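Local coordinates for putative aldo/keto reductase (Salmonella enterica subsp. enterica serovar Typhimurium, PDB 4R9O), which probably acts as an NADP-dependent oxidoreductase of the aldo/keto reductase family, built on a TIM-barrel fold, at residues M22-W30 with Y58-F67; F40-V49 with S266-L276. All blocks are in the same frame, centred on the assembly; numbering follows the deposited sequence.

From the N terminus, strand 16-23 runs out of the barrel into the loop and short helix of 22-30, and helix 34-46 follows at once. Strand 51-53 then leads to 58-67, where contact 1 closes a loop of 27 residues by setting the two neighbouring strand-end regions side by side. Contact 2 closes a far longer loop of 216 residues: 266-276, which follows strand 261-264, comes back beside helix 34-46 and so joins the last part of the barrel to the first. The two cross along the chain, because 40-49 lies between the halves of contact 1. They also touch, Tyr-24 meeting His-44 and Trp-30 packing on Gly-267.

Contact 1: M22-W30 with Y58-F67; sequences MGYWRLMDW and YGGYQCEAAF
Tyr-58 lays one face of its ring beneath Trp-25, whose CB stands 3.4 Å from the Tyr-58 ring centroid and only 5° off the ring normal, a CH-pi contact. With CG of Trp-25 between its own backbone N and carbonyl carbon (chi1 85°), the indole turns an edge toward the face of that same ring. The Tyr-58 hydroxyl is hydrogen-bonded to Lys-86; by similarity this tyrosine is the proton donor, and the pairing belongs to the catalytic mouth of the aldo/keto reductase TIM barrel, where loops leave the C-terminal ends of the strands. Gly-59 brings its bare CA to 3.9 Å from Met-28 CG, and its positive phi is one that glycine readily adopts. Gln-62, at the N-cap position, offers its CB to Met-28 SD at 3.9 Å. Cys-63 SG lies 3.6 Å from Met-28 CG and 3.8 Å from Leu-27 CB, apolar neighbours that a small, weakly polar thiol suits. One turn on, Ala-66 meets Leu-27 CD2 with its single methyl, CB, at an ordinary apolar packing distance of 4.0 Å. Phe-67 then points its edge at the face of Tyr-24 in a T-shaped pair, Phe-67 CE1 lying 3.4 Å from Tyr-24 CE2 with the planes at 68°.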
loop_
_atom_site.group_PDB
_atom_site.type_symbol
_atom_site.label_atom_id
_atom_site.label_comp_id
_atom_site.label_asym_id
_atom_site.label_seq_id
_atom_site.Cartn_x
_atom_site.Cartn_y
_atom_site.Cartn_z
ATOM N N MET C 22 36.270 0.445 0.211
ATOM C CA MET C 22 36.298 -0.007 1.607
ATOM C C MET C 22 35.516 0.958 2.494
ATOM O O MET C 22 35.885 2.125 2.626
ATOM C CB MET C 22 37.736 -0.143 2.120
ATOM C CG MET C 22 37.823 -0.784 3.501
ATOM S SD MET C 22 37.252 -2.502 3.493
ATOM C CE MET C 22 36.263 -2.546 4.983
ATOM N N GLY C 23 34.437 0.469 3.100
ATOM C CA GLY C 23 33.601 1.283 3.977
ATOM C C GLY C 23 33.990 1.137 5.447
ATOM O O GLY C 23 34.233 0.031 5.932
ATOM N N TYR C 24 34.039 2.255 6.165
ATOM C CA TYR C 24 34.530 2.243 7.534
ATOM C C TYR C 24 33.469 2.593 8.584
ATOM O O TYR C 24 33.806 2.979 9.704
ATOM C CB TYR C 24 35.731 3.191 7.652
ATOM C CG TYR C 24 37.011 2.562 7.140
ATOM C CD1 TYR C 24 37.754 1.703 7.950
ATOM C CD2 TYR C 24 37.472 2.805 5.848
ATOM C CE1 TYR C 24 38.918 1.108 7.491
ATOM C CE2 TYR C 24 38.646 2.210 5.377
ATOM C CZ TYR C 24 39.364 1.366 6.204
ATOM O OH TYR C 24 40.534 0.776 5.761
ATOM N N TRP C 25 32.193 2.411 8.249
ATOM C CA TRP C 25 31.144 2.762 9.197
ATOM C C TRP C 25 31.136 1.856 10.428
ATOM O O TRP C 25 30.665 2.272 11.482
ATOM C CB TRP C 25 29.768 2.764 8.505
ATOM C CG TRP C 25 29.050 1.445 8.404
ATOM C CD1 TRP C 25 28.079 0.969 9.248
ATOM C CD2 TRP C 25 29.218 0.450 7.389
ATOM N NE1 TRP C 25 27.644 -0.266 8.825
ATOM C CE2 TRP C 25 28.325 -0.606 7.685
ATOM C CE3 TRP C 25 30.033 0.347 6.259
ATOM C CZ2 TRP C 25 28.231 -1.752 6.892
ATOM C CZ3 TRP C 25 29.934 -0.790 5.469
ATOM C CH2 TRP C 25 29.037 -1.825 5.789
ATOM N N ARG C 26 31.688 0.647 10.305
ATOM C CA ARG C 26 31.739 -0.325 11.409
ATOM C C ARG C 26 33.092 -0.359 12.123
ATOM O O ARG C 26 33.333 -1.246 12.940
ATOM C CB ARG C 26 31.431 -1.741 10.898
ATOM C CG ARG C 26 30.041 -1.923 10.320
ATOM C CD ARG C 26 29.068 -2.467 11.359
ATOM N NE ARG C 26 29.281 -3.893 11.612
ATOM C CZ ARG C 26 29.139 -4.477 12.799
ATOM N NH1 ARG C 26 29.355 -5.779 12.928
ATOM N NH2 ARG C 26 28.781 -3.766 13.855
ATOM N N LEU C 27 33.969 0.587 11.798
ATOM C CA LEU C 27 35.345 0.579 12.293
ATOM C C LEU C 27 35.469 0.386 13.802
ATOM O O LEU C 27 36.289 -0.414 14.251
ATOM C CB LEU C 27 36.059 1.870 11.889
ATOM C CG LEU C 27 37.516 2.027 12.356
ATOM C CD1 LEU C 27 38.351 0.774 12.081
ATOM C CD2 LEU C 27 38.144 3.229 11.675
ATOM N N MET C 28 34.670 1.104 14.585
ATOM C CA MET C 28 34.765 1.005 16.043
ATOM C C MET C 28 34.463 -0.414 16.558
ATOM O O MET C 28 35.018 -0.842 17.573
ATOM C CB MET C 28 33.822 2.017 16.720
ATOM C CG MET C 28 34.033 3.469 16.291
ATOM S SD MET C 28 35.769 4.004 16.354
ATOM C CE MET C 28 36.102 3.874 18.109
ATOM N N ASP C 29 33.597 -1.141 15.853
ATOM C CA ASP C 29 33.213 -2.490 16.271
ATOM C C ASP C 29 34.312 -3.520 15.992
ATOM O O ASP C 29 34.295 -4.607 16.560
ATOM C CB ASP C 29 31.921 -2.934 15.576
ATOM C CG ASP C 29 30.729 -2.030 15.890
ATOM O OD1 ASP C 29 30.795 -1.235 16.850
ATOM O OD2 ASP C 29 29.717 -2.126 15.166
ATOM N N TRP C 30 35.256 -3.187 15.114
ATOM C CA TRP C 30 36.346 -4.112 14.775
ATOM C C TRP C 30 37.353 -4.239 15.910
ATOM O O TRP C 30 38.108 -5.215 15.969
ATOM C CB TRP C 30 37.078 -3.667 13.508
ATOM C CG TRP C 30 36.208 -3.533 12.294
ATOM C CD1 TRP C 30 34.921 -3.960 12.149
ATOM C CD2 TRP C 30 36.573 -2.922 11.052
ATOM N NE1 TRP C 30 34.460 -3.655 10.889
ATOM C CE2 TRP C 30 35.452 -3.009 10.199
ATOM C CE3 TRP C 30 37.740 -2.310 10.578
ATOM C CZ2 TRP C 30 35.462 -2.504 8.902
ATOM C CZ3 TRP C 30 37.750 -1.811 9.290
ATOM C CH2 TRP C 30 36.614 -1.907 8.466
ATOM N N TYR C 58 29.516 8.353 11.814
ATOM C CA TYR C 58 29.801 6.921 12.014
ATOM C C TYR C 58 30.481 6.651 13.352
ATOM O O TYR C 58 31.357 7.409 13.784
ATOM C CB TYR C 58 30.674 6.366 10.883
ATOM C CG TYR C 58 29.974 6.212 9.545
ATOM C CD1 TYR C 58 28.584 6.144 9.458
ATOM C CD2 TYR C 58 30.707 6.157 8.367
ATOM C CE1 TYR C 58 27.948 6.013 8.228
ATOM C CE2 TYR C 58 30.088 6.019 7.142
ATOM C CZ TYR C 58 28.712 5.953 7.074
ATOM O OH TYR C 58 28.116 5.827 5.837
ATOM N N GLY C 59 30.048 5.581 14.011
ATOM C CA GLY C 59 30.640 5.143 15.258
ATOM C C GLY C 59 30.451 6.161 16.360
ATOM O O GLY C 59 31.279 6.277 17.262
ATOM N N GLY C 60 29.352 6.906 16.288
ATOM C CA GLY C 60 29.070 7.918 17.284
ATOM C C GLY C 60 30.054 9.067 17.192
ATOM O O GLY C 60 30.561 9.536 18.210
ATOM N N TYR C 61 30.316 9.513 15.965
ATOM C CA TYR C 61 31.263 10.593 15.683
ATOM C C TYR C 61 32.681 10.215 16.119
ATOM O O TYR C 61 33.418 11.052 16.637
ATOM C CB TYR C 61 30.838 11.909 16.369
ATOM C CG TYR C 61 29.504 12.481 15.892
ATOM C CD1 TYR C 61 29.443 13.362 14.817
ATOM C CD2 TYR C 61 28.314 12.150 16.532
ATOM C CE1 TYR C 61 28.225 13.894 14.376
ATOM C CE2 TYR C 61 27.096 12.670 16.105
ATOM C CZ TYR C 61 27.060 13.545 15.032
ATOM O OH TYR C 61 25.857 14.069 14.615
ATOM N N GLN C 62 33.069 8.963 15.891
ATOM C CA GLN C 62 34.395 8.503 16.308
ATOM C C GLN C 62 35.238 7.877 15.203
ATOM O O GLN C 62 36.470 7.836 15.321
ATOM C CB GLN C 62 34.276 7.480 17.437
ATOM C CG GLN C 62 33.796 8.018 18.755
ATOM C CD GLN C 62 33.653 6.905 19.774
ATOM O OE1 GLN C 62 32.666 6.167 19.767
ATOM N NE2 GLN C 62 34.650 6.757 20.636
ATOM N N CYS C 63 34.595 7.364 14.155
ATOM C CA CYS C 63 35.317 6.579 13.150
ATOM C C CYS C 63 36.308 7.414 12.354
ATOM O O CYS C 63 37.398 6.936 12.049
ATOM C CB CYS C 63 34.351 5.888 12.181
ATOM S SG CYS C 63 33.505 4.451 12.880
ATOM N N GLU C 64 35.933 8.644 12.007
ATOM C CA GLU C 64 36.848 9.512 11.258
ATOM C C GLU C 64 38.158 9.700 12.019
ATOM O O GLU C 64 39.238 9.531 11.458
ATOM C CB GLU C 64 36.213 10.879 10.969
ATOM C CG GLU C 64 35.358 10.920 9.704
ATOM C CD GLU C 64 34.718 12.287 9.474
ATOM O OE1 GLU C 64 34.610 13.080 10.440
ATOM O OE2 GLU C 64 34.317 12.565 8.320
ATOM N N ALA C 65 38.051 10.028 13.301
ATOM C CA ALA C 65 39.223 10.302 14.121
ATOM C C ALA C 65 40.082 9.061 14.310
ATOM O O ALA C 65 41.304 9.155 14.397
ATOM C CB ALA C 65 38.803 10.863 15.479
ATOM N N ALA C 66 39.442 7.902 14.418
ATOM C CA ALA C 66 40.185 6.648 14.546
ATOM C C ALA C 66 40.991 6.394 13.272
ATOM O O ALA C 66 42.127 5.911 13.317
ATOM C CB ALA C 66 39.249 5.491 14.827
ATOM N N PHE C 67 40.409 6.753 12.136
ATOM C CA PHE C 67 41.090 6.599 10.860
ATOM C C PHE C 67 42.279 7.548 10.749
ATOM O O PHE C 67 43.350 7.160 10.286
ATOM C CB PHE C 67 40.123 6.839 9.700
ATOM C CG PHE C 67 40.604 6.282 8.395
ATOM C CD1 PHE C 67 40.346 4.960 8.058
ATOM C CD2 PHE C 67 41.327 7.071 7.512
ATOM C CE1 PHE C 67 40.795 4.435 6.852
ATOM C CE2 PHE C 67 41.783 6.547 6.303
ATOM C CZ PHE C 67 41.509 5.231 5.972
#

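Contact 2: F40-V49 with S266-L276; sequences FIEEHLDLGV and SGKIERVRAAL
Ile-269 reaches from the first turn of its helix to helix 40-46, its CG1 3.7 Å from Glu-43 CB. CG1 is anti to the backbone N (chi1 -160°), and the chain bends at chi2; a branched aliphatic residue can thus present CG1 to Glu-43 CB and CD1 to His-44 CB and Phe-40 CE1. Phe-40, its own CG also anti to the backbone N (chi1 178°), has a ring that reaches the residues just before helix 269-276: Phe-40 CE1 comes 3.4 Å from Gly-267 O, and the Ile-269 backbone N lies at the ring edge. The ring thus packs on the Gly-267 backbone.

His-44 turns its imidazole back on its own segment, where ND1 donates to Val-49 O at 2.7 Å in a bent bond, the acceptor near the ring plane; NE2 is hydrogen-bonded to Tyr-24 OH, so both nitrogens are engaged and the ring's rotation is fixed. Farther along, Leu-47 and Leu-276 cross at about a right angle, Leu-276 CD1 resting 3.5 Å from Leu-47 CB. The fork of Leu-276 also grips Val-49, CD1 and CD2 each 4.0 Å from Val-49 CG2. Gly-48 follows the helix in a Schellman motif, and glycine suits the positive phi this needs.

The helices run nearly parallel, 17° apart with axes 10.4 Å from one another. Helix 34-46 follows strand 16-23 and helix 269-276 follows strand 261-264, parallel neighbours in the TIM barrel, whose outer helices typically pack this way; Ser-266, its OG accepting from Lys-268 N in an ST turn, and Gly-267 probably belong to the NADP(+) site.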
loop_
_atom_site.group_PDB
_atom_site.type_symbol
_atom_site.label_atom_id
_atom_site.label_comp_id
_atom_site.label_asym_id
_atom_site.label_seq_id
_atom_site.Cartn_x
_atom_site.Cartn_y
_atom_site.Cartn_z
ATOM N N PHE C 40 45.790 -3.078 7.973
ATOM C CA PHE C 40 44.571 -3.386 7.218
ATOM C C PHE C 40 44.422 -2.490 5.986
ATOM O O PHE C 40 44.078 -2.962 4.903
ATOM C CB PHE C 40 43.331 -3.253 8.117
ATOM C CG PHE C 40 42.037 -3.516 7.400
ATOM C CD1 PHE C 40 41.673 -4.808 7.054
ATOM C CD2 PHE C 40 41.184 -2.471 7.067
ATOM C CE1 PHE C 40 40.490 -5.058 6.389
ATOM C CE2 PHE C 40 39.996 -2.707 6.395
ATOM C CZ PHE C 40 39.641 -3.996 6.055
ATOM N N ILE C 41 44.671 -1.196 6.164
ATOM C CA ILE C 41 44.671 -0.244 5.059
ATOM C C ILE C 41 45.707 -0.647 4.014
ATOM O O ILE C 41 45.396 -0.746 2.832
ATOM C CB ILE C 41 44.960 1.194 5.549
ATOM C CG1 ILE C 41 43.815 1.698 6.435
ATOM C CG2 ILE C 41 45.177 2.134 4.364
ATOM C CD1 ILE C 41 44.121 2.991 7.161
ATOM N N GLU C 42 46.940 -0.892 4.460
ATOM C CA GLU C 42 48.004 -1.329 3.561
ATOM C C GLU C 42 47.629 -2.601 2.813
ATOM O O GLU C 42 48.011 -2.781 1.660
ATOM C CB GLU C 42 49.310 -1.552 4.341
ATOM C CG GLU C 42 49.959 -0.271 4.809
ATOM C CD GLU C 42 51.239 -0.517 5.573
ATOM O OE1 GLU C 42 51.456 -1.666 6.010
ATOM O OE2 GLU C 42 52.022 0.441 5.735
ATOM N N GLU C 43 46.882 -3.486 3.466
ATOM C CA GLU C 43 46.513 -4.757 2.851
ATOM C C GLU C 43 45.443 -4.595 1.768
ATOM O O GLU C 43 45.497 -5.278 0.742
ATOM C CB GLU C 43 46.049 -5.759 3.915
ATOM C CG GLU C 43 47.207 -6.600 4.479
ATOM C CD GLU C 43 46.843 -7.387 5.728
ATOM O OE1 GLU C 43 45.814 -7.073 6.356
ATOM O OE2 GLU C 43 47.596 -8.320 6.085
ATOM N N HIS C 44 44.471 -3.705 1.961
ATOM C CA HIS C 44 43.467 -3.577 0.912
ATOM C C HIS C 44 44.012 -2.667 -0.193
ATOM O O HIS C 44 43.643 -2.808 -1.362
ATOM C CB HIS C 44 42.090 -3.124 1.467
ATOM C CG HIS C 44 41.992 -1.695 1.927
ATOM N ND1 HIS C 44 42.179 -0.616 1.090
ATOM C CD2 HIS C 44 41.616 -1.179 3.123
ATOM C CE1 HIS C 44 41.968 0.503 1.763
ATOM N NE2 HIS C 44 41.618 0.189 2.998
ATOM N N LEU C 45 44.931 -1.784 0.175
ATOM C CA LEU C 45 45.670 -0.962 -0.781
ATOM C C LEU C 45 46.422 -1.842 -1.779
ATOM O O LEU C 45 46.382 -1.607 -2.987
ATOM C CB LEU C 45 46.642 -0.052 -0.029
ATOM C CG LEU C 45 46.809 1.429 -0.377
ATOM C CD1 LEU C 45 45.527 2.043 -0.875
ATOM C CD2 LEU C 45 47.305 2.188 0.850
ATOM N N ASP C 46 47.101 -2.862 -1.250
ATOM C CA ASP C 46 47.833 -3.843 -2.044
ATOM C C ASP C 46 46.948 -4.588 -3.027
ATOM O O ASP C 46 47.394 -4.976 -4.103
ATOM C CB ASP C 46 48.518 -4.858 -1.130
ATOM C CG ASP C 46 49.853 -4.373 -0.618
ATOM O OD1 ASP C 46 50.551 -3.663 -1.375
ATOM O OD2 ASP C 46 50.206 -4.707 0.536
ATOM N N LEU C 47 45.694 -4.805 -2.645
ATOM C CA LEU C 47 44.746 -5.491 -3.512
ATOM C C LEU C 47 44.125 -4.539 -4.536
ATOM O O LEU C 47 43.396 -4.976 -5.426
ATOM C CB LEU C 47 43.645 -6.155 -2.681
ATOM C CG LEU C 47 44.126 -7.118 -1.592
ATOM C CD1 LEU C 47 42.949 -7.777 -0.881
ATOM C CD2 LEU C 47 45.083 -8.159 -2.161
ATOM N N GLY C 48 44.414 -3.245 -4.410
ATOM C CA GLY C 48 43.912 -2.261 -5.358
ATOM C C GLY C 48 42.715 -1.460 -4.872
ATOM O O GLY C 48 42.143 -0.668 -5.622
ATOM N N VAL C 49 42.329 -1.660 -3.617
ATOM C CA VAL C 49 41.228 -0.895 -3.037
ATOM C C VAL C 49 41.750 0.428 -2.475
ATOM O O VAL C 49 42.302 0.468 -1.375
ATOM C CB VAL C 49 40.512 -1.684 -1.926
ATOM C CG1 VAL C 49 39.341 -0.869 -1.363
ATOM C CG2 VAL C 49 40.044 -3.035 -2.452
ATOM N N SER C 266 33.522 -5.180 5.685
ATOM C CA SER C 266 34.139 -6.163 6.571
ATOM C C SER C 266 35.570 -5.788 6.942
ATOM O O SER C 266 36.390 -5.502 6.070
ATOM C CB SER C 266 34.124 -7.552 5.924
ATOM O OG SER C 266 34.948 -8.460 6.649
ATOM N N GLY C 267 35.869 -5.819 8.239
ATOM C CA GLY C 267 37.206 -5.528 8.723
ATOM C C GLY C 267 38.146 -6.714 8.618
ATOM O O GLY C 267 39.246 -6.688 9.161
ATOM N N LYS C 268 37.711 -7.752 7.910
ATOM C CA LYS C 268 38.525 -8.947 7.707
ATOM C C LYS C 268 39.081 -8.996 6.282
ATOM O O LYS C 268 38.325 -9.108 5.311
ATOM C CB LYS C 268 37.704 -10.204 7.999
ATOM C CG LYS C 268 37.137 -10.270 9.412
ATOM C CD LYS C 268 36.340 -11.552 9.617
ATOM C CE LYS C 268 35.775 -11.648 11.025
ATOM N NZ LYS C 268 36.845 -11.641 12.051
ATOM N N ILE C 269 40.402 -8.916 6.154
ATOM C CA ILE C 269 41.025 -8.812 4.838
ATOM C C ILE C 269 40.761 -10.066 4.010
ATOM O O ILE C 269 40.740 -10.015 2.782
ATOM C CB ILE C 269 42.545 -8.549 4.948
ATOM C CG1 ILE C 269 43.067 -7.955 3.637
ATOM C CG2 ILE C 269 43.303 -9.810 5.363
ATOM C CD1 ILE C 269 42.305 -6.714 3.190
ATOM N N GLU C 270 40.532 -11.180 4.696
ATOM C CA GLU C 270 40.105 -12.418 4.056
ATOM C C GLU C 270 38.830 -12.203 3.244
ATOM O O GLU C 270 38.737 -12.631 2.095
ATOM C CB GLU C 270 39.893 -13.503 5.116
ATOM C CG GLU C 270 39.174 -12.988 6.363
ATOM C CD GLU C 270 39.673 -13.626 7.647
ATOM O OE1 GLU C 270 39.048 -14.603 8.113
ATOM O OE2 GLU C 270 40.693 -13.147 8.192
ATOM N N ARG C 271 37.857 -11.524 3.847
ATOM C CA ARG C 271 36.557 -11.305 3.216
ATOM C C ARG C 271 36.598 -10.228 2.133
ATOM O O ARG C 271 35.849 -10.298 1.156
ATOM C CB ARG C 271 35.510 -10.942 4.270
ATOM C CG ARG C 271 34.967 -12.136 5.044
ATOM C CD ARG C 271 33.842 -11.716 5.984
ATOM N NE ARG C 271 32.783 -10.985 5.285
ATOM C CZ ARG C 271 31.627 -11.516 4.890
ATOM N NH1 ARG C 271 31.356 -12.794 5.133
ATOM N NH2 ARG C 271 30.734 -10.763 4.259
ATOM N N VAL C 272 37.445 -9.223 2.315
ATOM C CA VAL C 272 37.711 -8.244 1.265
ATOM C C VAL C 272 38.257 -8.925 0.010
ATOM O O VAL C 272 37.808 -8.650 -1.098
ATOM C CB VAL C 272 38.728 -7.174 1.717
ATOM C CG1 VAL C 272 39.157 -6.301 0.532
ATOM C CG2 VAL C 272 38.166 -6.337 2.851
ATOM N N ARG C 273 39.239 -9.806 0.195
ATOM C CA ARG C 273 39.837 -10.549 -0.911
ATOM C C ARG C 273 38.779 -11.366 -1.635
ATOM O O ARG C 273 38.742 -11.410 -2.866
ATOM C CB ARG C 273 40.957 -11.458 -0.399
ATOM C CG ARG C 273 41.713 -12.207 -1.480
ATOM C CD ARG C 273 42.878 -12.994 -0.893
ATOM N NE ARG C 273 43.804 -12.139 -0.153
ATOM C CZ ARG C 273 44.128 -12.307 1.127
ATOM N NH1 ARG C 273 43.610 -13.309 1.824
ATOM N NH2 ARG C 273 44.979 -11.473 1.709
ATOM N N ALA C 274 37.899 -11.992 -0.860
ATOM C CA ALA C 274 36.826 -12.805 -1.419
ATOM C C ALA C 274 35.779 -11.949 -2.115
ATOM O O ALA C 274 34.968 -12.454 -2.873
ATOM C CB ALA C 274 36.175 -13.651 -0.332
ATOM N N ALA C 275 35.784 -10.652 -1.849
ATOM C CA ALA C 275 34.862 -9.758 -2.528
ATOM C C ALA C 275 35.386 -9.427 -3.920
ATOM O O ALA C 275 34.641 -9.417 -4.893
ATOM C CB ALA C 275 34.656 -8.487 -1.716
ATOM N N LEU C 276 36.685 -9.171 -4.002
ATOM C CA LEU C 276 37.299 -8.685 -5.231
ATOM C C LEU C 276 37.277 -9.717 -6.348
ATOM O O LEU C 276 37.374 -9.369 -7.520
ATOM C CB LEU C 276 38.734 -8.244 -4.951
ATOM C CG LEU C 276 38.847 -7.304 -3.748
ATOM C CD1 LEU C 276 40.284 -6.864 -3.521
ATOM C CD2 LEU C 276 37.916 -6.097 -3.909
#